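Local coordinates for protein multicopper oxidase (Pseudomonas thermotolerans, PDB 6VOW) that probably oxidises phenolic, laccase-type substrates at a mononuclear copper and passes the electrons to a trinuclear copper cluster that reduces dioxygen to water, at residues H94-R99 against N132-P137; Q387-L392 against F437-I442. One frame throughout, in Å; residues are numbered along the deposited sequence.

Contact 1: H94-R99 against N132-P137. With CU (copper (II) ion), chain C; C2O (Cu-O-Cu linkage), chain B.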
loop_
_atom_site.group_PDB
_atom_site.type_symbol
_atom_site.label_atom_id
_atom_site.label_comp_id
_atom_site.label_asym_id
_atom_site.label_seq_id
_atom_site.Cartn_x
_atom_site.Cartn_y
_atom_site.Cartn_z
ATOM N N HIS A 94 9.659 4.493 -4.167
ATOM C CA HIS A 94 8.622 4.084 -5.085
ATOM C C HIS A 94 7.278 4.554 -4.561
ATOM O O HIS A 94 7.053 4.499 -3.373
ATOM C CB HIS A 94 8.635 2.566 -5.238
ATOM C CG HIS A 94 7.393 2.026 -5.875
ATOM N ND1 HIS A 94 7.096 2.171 -7.216
ATOM C CD2 HIS A 94 6.389 1.298 -5.346
ATOM C CE1 HIS A 94 5.910 1.627 -7.464
ATOM N NE2 HIS A 94 5.490 1.065 -6.351
ATOM N N TRP A 95 6.414 5.034 -5.446
ATOM C CA TRP A 95 5.204 5.792 -5.041
ATOM C C TRP A 95 4.071 4.865 -5.392
ATOM O O TRP A 95 3.583 4.782 -6.585
ATOM C CB TRP A 95 5.105 7.136 -5.724
ATOM C CG TRP A 95 6.296 7.934 -5.500
ATOM C CD1 TRP A 95 7.406 7.964 -6.266
ATOM C CD2 TRP A 95 6.529 8.842 -4.416
ATOM N NE1 TRP A 95 8.334 8.808 -5.722
ATOM C CE2 TRP A 95 7.828 9.382 -4.596
ATOM C CE3 TRP A 95 5.783 9.241 -3.301
ATOM C CZ2 TRP A 95 8.400 10.305 -3.691
ATOM C CZ3 TRP A 95 6.343 10.201 -2.405
ATOM C CH2 TRP A 95 7.642 10.696 -2.594
ATOM N N HIS A 96 3.757 4.072 -4.349
ATOM C CA HIS A 96 2.880 2.873 -4.465
ATOM C C HIS A 96 1.500 3.325 -4.830
ATOM O O HIS A 96 0.821 3.959 -4.028
ATOM C CB HIS A 96 2.846 2.039 -3.141
ATOM C CG HIS A 96 1.994 0.791 -3.247
ATOM N ND1 HIS A 96 2.485 -0.486 -3.085
ATOM C CD2 HIS A 96 0.681 0.637 -3.543
ATOM C CE1 HIS A 96 1.512 -1.361 -3.219
ATOM N NE2 HIS A 96 0.411 -0.699 -3.528
ATOM N N GLY A 97 1.090 2.990 -6.043
ATOM C CA GLY A 97 -0.254 3.167 -6.528
ATOM C C GLY A 97 -0.390 4.321 -7.554
ATOM O O GLY A 97 -1.396 4.433 -8.272
ATOM N N ILE A 98 0.610 5.180 -7.604
ATOM C CA ILE A 98 0.562 6.330 -8.478
ATOM C C ILE A 98 0.885 5.888 -9.869
ATOM O O ILE A 98 1.887 5.278 -10.098
ATOM C CB ILE A 98 1.565 7.449 -8.077
ATOM C CG1 ILE A 98 1.322 7.931 -6.620
ATOM C CG2 ILE A 98 1.468 8.621 -9.086
ATOM C CD1 ILE A 98 -0.053 8.370 -6.417
ATOM N N ARG A 99 0.025 6.228 -10.812
ATOM C CA ARG A 99 0.326 6.084 -12.234
ATOM C C ARG A 99 1.165 7.312 -12.649
ATOM O O ARG A 99 0.678 8.354 -12.912
ATOM C CB ARG A 99 -0.960 5.994 -13.022
ATOM C CG ARG A 99 -1.913 4.984 -12.413
ATOM C CD ARG A 99 -3.176 4.880 -13.229
ATOM N NE ARG A 99 -4.004 6.065 -12.992
ATOM C CZ ARG A 99 -4.644 6.760 -13.916
ATOM N NH1 ARG A 99 -4.573 6.432 -15.215
ATOM N NH2 ARG A 99 -5.372 7.809 -13.538
ATOM N N ASN A 132 -5.659 7.323 -1.343
ATOM C CA ASN A 132 -4.632 6.885 -0.374
ATOM C C ASN A 132 -3.602 6.108 -1.075
ATOM O O ASN A 132 -3.959 5.085 -1.685
ATOM C CB ASN A 132 -5.302 5.937 0.654
ATOM C CG ASN A 132 -6.364 6.664 1.431
ATOM O OD1 ASN A 132 -6.123 7.796 1.920
ATOM N ND2 ASN A 132 -7.535 6.063 1.549
ATOM N N PHE A 133 -2.356 6.549 -0.978
ATOM C CA PHE A 133 -1.285 5.812 -1.647
ATOM C C PHE A 133 -0.265 5.721 -0.568
ATOM O O PHE A 133 -0.504 6.153 0.609
ATOM C CB PHE A 133 -0.821 6.564 -2.936
ATOM C CG PHE A 133 -1.889 6.673 -3.901
ATOM C CD1 PHE A 133 -2.247 5.618 -4.640
ATOM C CD2 PHE A 133 -2.703 7.797 -3.892
ATOM C CE1 PHE A 133 -3.335 5.683 -5.486
ATOM C CE2 PHE A 133 -3.811 7.874 -4.673
ATOM C CZ PHE A 133 -4.117 6.816 -5.512
ATOM N N TRP A 134 0.867 5.173 -0.929
ATOM C CA TRP A 134 2.019 5.240 0.022
ATOM C C TRP A 134 3.297 5.165 -0.742
ATOM O O TRP A 134 3.315 4.940 -1.973
ATOM C CB TRP A 134 1.963 4.126 1.119
ATOM C CG TRP A 134 1.965 2.724 0.668
ATOM C CD1 TRP A 134 1.112 2.127 -0.176
ATOM C CD2 TRP A 134 2.907 1.746 1.061
ATOM N NE1 TRP A 134 1.463 0.829 -0.323
ATOM C CE2 TRP A 134 2.548 0.571 0.468
ATOM C CE3 TRP A 134 3.986 1.762 1.921
ATOM C CZ2 TRP A 134 3.280 -0.578 0.624
ATOM C CZ3 TRP A 134 4.681 0.621 2.129
ATOM C CH2 TRP A 134 4.305 -0.557 1.518
ATOM N N TYR A 135 4.365 5.283 -0.007
ATOM C CA TYR A 135 5.688 5.306 -0.589
ATOM C C TYR A 135 6.668 4.528 0.271
ATOM O O TYR A 135 6.611 4.532 1.515
ATOM C CB TYR A 135 6.117 6.784 -0.747
ATOM C CG TYR A 135 6.291 7.558 0.539
ATOM C CD1 TYR A 135 7.536 7.664 1.103
ATOM C CD2 TYR A 135 5.242 8.240 1.139
ATOM C CE1 TYR A 135 7.764 8.365 2.265
ATOM C CE2 TYR A 135 5.470 8.984 2.307
ATOM C CZ TYR A 135 6.765 9.016 2.849
ATOM O OH TYR A 135 7.091 9.665 3.991
ATOM N N HIS A 136 7.628 3.957 -0.408
ATOM C CA HIS A 136 8.606 3.133 0.262
ATOM C C HIS A 136 9.706 2.826 -0.712
ATOM O O HIS A 136 9.562 3.094 -1.864
ATOM C CB HIS A 136 7.947 1.817 0.721
ATOM C CG HIS A 136 7.362 1.031 -0.394
ATOM N ND1 HIS A 136 8.111 0.261 -1.256
ATOM C CD2 HIS A 136 6.080 0.915 -0.797
ATOM C CE1 HIS A 136 7.307 -0.311 -2.144
ATOM N NE2 HIS A 136 6.059 0.057 -1.868
ATOM N N PRO A 137 10.821 2.286 -0.229
ATOM C CA PRO A 137 11.915 1.971 -1.146
ATOM C C PRO A 137 11.588 0.839 -1.960
ATOM O O PRO A 137 10.652 0.106 -1.645
ATOM C CB PRO A 137 13.082 1.606 -0.216
ATOM C CG PRO A 137 12.762 2.354 1.014
ATOM C CD PRO A 137 11.292 2.302 1.156
HETATM CU CU CU C . 4.026 -0.297 -6.446
HETATM CU CU2 C2O B . 4.489 -0.886 -2.689
HETATM CU CU3 C2O B . 6.887 -2.803 -6.112
HETATM O O1 C2O B . 5.577 -1.958 -4.419
#

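Contact 2: Q387-L392 against F437-I442. With CU (copper (II) ion), chain D; CU (copper (II) ion), chain C; C2O (Cu-O-Cu linkage), chain B.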
loop_
_atom_site.group_PDB
_atom_site.type_symbol
_atom_site.label_atom_id
_atom_site.label_comp_id
_atom_site.label_asym_id
_atom_site.label_seq_id
_atom_site.Cartn_x
_atom_site.Cartn_y
_atom_site.Cartn_z
ATOM N N GLN A 387 -1.441 -16.932 0.913
ATOM C CA GLN A 387 -2.033 -15.761 0.203
ATOM C C GLN A 387 -0.967 -14.822 -0.285
ATOM O O GLN A 387 0.097 -14.718 0.336
ATOM C CB GLN A 387 -3.097 -15.026 0.999
ATOM C CG GLN A 387 -2.693 -14.265 2.245
ATOM C CD GLN A 387 -3.928 -13.973 3.082
ATOM O OE1 GLN A 387 -4.950 -13.429 2.593
ATOM N NE2 GLN A 387 -3.881 -14.415 4.342
ATOM N N HIS A 388 -1.205 -14.155 -1.423
ATOM C CA HIS A 388 -0.208 -13.212 -1.902
ATOM C C HIS A 388 -0.909 -11.888 -2.250
ATOM O O HIS A 388 -1.841 -11.908 -3.040
ATOM C CB HIS A 388 0.389 -13.796 -3.156
ATOM C CG HIS A 388 1.114 -15.080 -2.939
ATOM N ND1 HIS A 388 2.139 -15.208 -2.031
ATOM C CD2 HIS A 388 0.955 -16.295 -3.510
ATOM C CE1 HIS A 388 2.581 -16.455 -2.045
ATOM N NE2 HIS A 388 1.890 -17.131 -2.955
ATOM N N PRO A 389 -0.491 -10.749 -1.676
ATOM C CA PRO A 389 -1.034 -9.426 -2.150
ATOM C C PRO A 389 -0.271 -8.998 -3.394
ATOM O O PRO A 389 0.905 -8.532 -3.342
ATOM C CB PRO A 389 -0.759 -8.497 -0.968
ATOM C CG PRO A 389 0.513 -9.083 -0.405
ATOM C CD PRO A 389 0.260 -10.571 -0.445
ATOM N N ILE A 390 -0.922 -9.249 -4.517
ATOM C CA ILE A 390 -0.243 -9.159 -5.752
ATOM C C ILE A 390 -0.430 -7.781 -6.260
ATOM O O ILE A 390 -1.578 -7.335 -6.486
ATOM C CB ILE A 390 -0.793 -10.090 -6.774
ATOM C CG1 ILE A 390 -0.609 -11.580 -6.307
ATOM C CG2 ILE A 390 -0.116 -9.799 -8.135
ATOM C CD1 ILE A 390 0.757 -12.155 -6.412
ATOM N N HIS A 391 0.689 -7.167 -6.561
ATOM C CA HIS A 391 0.701 -5.757 -6.923
ATOM C C HIS A 391 1.326 -5.484 -8.304
ATOM O O HIS A 391 2.279 -6.134 -8.711
ATOM C CB HIS A 391 1.449 -5.106 -5.802
ATOM C CG HIS A 391 1.774 -3.698 -6.048
ATOM N ND1 HIS A 391 0.818 -2.707 -6.045
ATOM C CD2 HIS A 391 2.958 -3.083 -6.253
ATOM C CE1 HIS A 391 1.395 -1.541 -6.279
ATOM N NE2 HIS A 391 2.684 -1.743 -6.399
ATOM N N LEU A 392 0.778 -4.548 -9.052
ATOM C CA LEU A 392 1.344 -4.146 -10.353
ATOM C C LEU A 392 1.709 -2.672 -10.273
ATOM O O LEU A 392 0.889 -1.871 -9.907
ATOM C CB LEU A 392 0.289 -4.311 -11.392
ATOM C CG LEU A 392 0.674 -4.000 -12.800
ATOM C CD1 LEU A 392 1.950 -4.779 -13.208
ATOM C CD2 LEU A 392 -0.515 -4.360 -13.624
ATOM N N PHE A 437 5.798 -6.409 -11.074
ATOM C CA PHE A 437 4.604 -7.153 -10.814
ATOM C C PHE A 437 4.973 -8.201 -9.801
ATOM O O PHE A 437 5.751 -9.072 -10.082
ATOM C CB PHE A 437 4.177 -7.783 -12.078
ATOM C CG PHE A 437 2.936 -8.563 -11.980
ATOM C CD1 PHE A 437 1.830 -8.076 -11.344
ATOM C CD2 PHE A 437 2.848 -9.783 -12.648
ATOM C CE1 PHE A 437 0.656 -8.809 -11.306
ATOM C CE2 PHE A 437 1.671 -10.515 -12.646
ATOM C CZ PHE A 437 0.568 -10.016 -11.969
ATOM N N HIS A 438 4.490 -8.014 -8.598
ATOM C CA HIS A 438 5.020 -8.786 -7.520
ATOM C C HIS A 438 4.089 -8.923 -6.294
ATOM O O HIS A 438 3.115 -8.148 -6.063
ATOM C CB HIS A 438 6.413 -8.259 -7.157
ATOM C CG HIS A 438 6.360 -6.974 -6.413
ATOM N ND1 HIS A 438 6.070 -6.920 -5.078
ATOM C CD2 HIS A 438 6.420 -5.694 -6.836
ATOM C CE1 HIS A 438 6.022 -5.668 -4.684
ATOM N NE2 HIS A 438 6.232 -4.912 -5.731
ATOM N N CYS A 439 4.387 -9.953 -5.488
ATOM C CA CYS A 439 3.685 -10.123 -4.252
ATOM C C CYS A 439 4.257 -9.044 -3.362
ATOM O O CYS A 439 5.488 -8.781 -3.376
ATOM C CB CYS A 439 3.917 -11.484 -3.614
ATOM S SG CYS A 439 3.325 -11.478 -1.903
ATOM N N HIS A 440 3.385 -8.397 -2.602
ATOM C CA HIS A 440 3.834 -7.291 -1.714
ATOM C C HIS A 440 4.172 -7.715 -0.242
ATOM O O HIS A 440 4.309 -6.871 0.695
ATOM C CB HIS A 440 2.850 -6.135 -1.825
ATOM C CG HIS A 440 3.536 -4.792 -1.767
ATOM N ND1 HIS A 440 4.110 -4.320 -0.605
ATOM C CD2 HIS A 440 3.831 -3.885 -2.737
ATOM C CE1 HIS A 440 4.711 -3.169 -0.863
ATOM N NE2 HIS A 440 4.533 -2.871 -2.142
ATOM N N VAL A 441 4.317 -9.038 -0.053
ATOM C CA VAL A 441 4.869 -9.607 1.177
ATOM C C VAL A 441 6.298 -9.557 0.765
ATOM O O VAL A 441 6.697 -10.198 -0.258
ATOM C CB VAL A 441 4.388 -11.045 1.456
ATOM C CG1 VAL A 441 5.219 -11.689 2.542
ATOM C CG2 VAL A 441 2.923 -11.037 1.938
ATOM N N ILE A 442 7.042 -8.705 1.473
ATOM C CA ILE A 442 8.353 -8.265 0.974
ATOM C C ILE A 442 9.340 -9.421 0.862
ATOM O O ILE A 442 10.104 -9.498 -0.081
ATOM C CB ILE A 442 8.966 -7.121 1.824
ATOM C CG1 ILE A 442 8.005 -5.913 1.976
ATOM C CG2 ILE A 442 10.316 -6.715 1.236
ATOM C CD1 ILE A 442 7.612 -5.244 0.642
HETATM CU CU CU D . 3.301 -13.651 -1.471
HETATM CU CU CU C . 4.026 -0.297 -6.446
HETATM CU CU2 C2O B . 4.489 -0.886 -2.689
HETATM CU CU3 C2O B . 6.887 -2.803 -6.112
HETATM O O1 C2O B . 5.577 -1.958 -4.419
#

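Contact 1: H94-R99 against N132-P137
The indole of Trp134 lies against the imidazole of His96 as an offset stack, planes at 30°. Trp134 NE1 sits over one face of the His96 ring, toward its rim, 3.0 Å from His96 CG. His96 CB and His136 CD2 both rest over the indole of Trp134, toward its rim. At the edge of the His96 ring, near its plane, comes His136 NE2. Here two HXH motifs of a multicopper oxidase meet, His94-Trp95-His96 and His136-Pro137-His138, on a cupredoxin-type antiparallel strand pair. His94, His96, Trp134 and His136 share the copper-facing side of the sheet. His96 ND1 and His136 NE2 bind CU2 of the Cu-O-Cu group, at 2.1 and 2.0 Å, and His440 completes that copper. His94 NE2 binds the separate copper of chain C. The edge of the His94 ring points toward the face of His136. His94 ND1 bonds to Asp105 O and His96 NE2 to Asp413 OD1, so each ring's other nitrogen is held. A leucine in place of Trp134 has no flat indole to set against His96, and that ligand ring would probably be freer to tilt. Backbone bonds pair His94 with His136 in both directions, and His96 N gives a 2.6 Å bond to Trp134 O. On the other side of the sheet Trp95 CE3 packs on Tyr135 CB. Ile98 CD1 stands over one face of the Phe133 ring. His136 CG lies between its backbone N and carbonyl carbon (chi1 59°), which, with chi2 near 78°, brings NE2 to the copper, while His136 ND1 donates to Pro137 O at 2.6 Å.

Contact 2: Q387-L392 against F437-I442
The HCH motif of multicopper oxidases, His438-Cys439-His440, meets strand 388-392 here and joins the mononuclear copper to the trinuclear cluster. His391 and His438 form an antiparallel hydrogen-bonded pair, with His391 N to His438 O at 2.7 Å and a return bond from His438 N. Ile390 and Cys439 follow as a non-hydrogen-bonded pair, and beyond them His440 N donates to Pro389 O. Cys439 SG binds the copper of chain D at 2.2 Å and His388 ND1 binds it at 2.0 Å; His444 adds a third ligand. The sulfur is placed there by a chi1 of 167°, anti to the backbone N. It also accepts a nearly straight bond from Val441 N at 3.2 Å. Pro389 CD packs beside the same sulfur and against Val441 CG2. On the cluster side three imidazoles gather. The edge of His440 meets the face of His391, with planes at 80°, and the edge of His391 turns toward the face of His438. Each goes to a different copper: His391 NE2 to that of chain C, His440 NE2 to CU2 and His438 NE2 to CU3. Thr414 OG1 takes His391 ND1. His438 ND1 donates to Cys439 O at 2.6 Å, from well above the carbonyl plane; together with the NE2 bond to CU3, this holds the ring's turn. On the Cys439 face Ile390 CG2 touches Phe437 CE1 at 3.4 Å, and Leu392 CD1 touches the same ring at Phe437 CD1. The Cys439 thiolate and its two flanking histidines thus probably offer a short covalent path, as in laccases, for electrons from the mononuclear copper to the cluster.

Contact 1 comes first along the chain and contact 2 follows near its C-terminal end. Each joins two antiparallel strands of its own mixed sheet: 94-96 with 131-136, and 388-392 with 433-439. Their centres are about 14 Å apart, yet their histidines meet. His96 NE2 comes 3.0 Å from His391 CE1 where the two rings stack. Trp134 CZ2 packs 3.3 Å from His440 CE1. Both contacts supply ligands to the chain C copper and to the Cu-O-Cu group, so the trinuclear cluster sits at their interface. The mononuclear copper belongs to contact 2 alone. Reduction of dioxygen therefore probably depends on both halves.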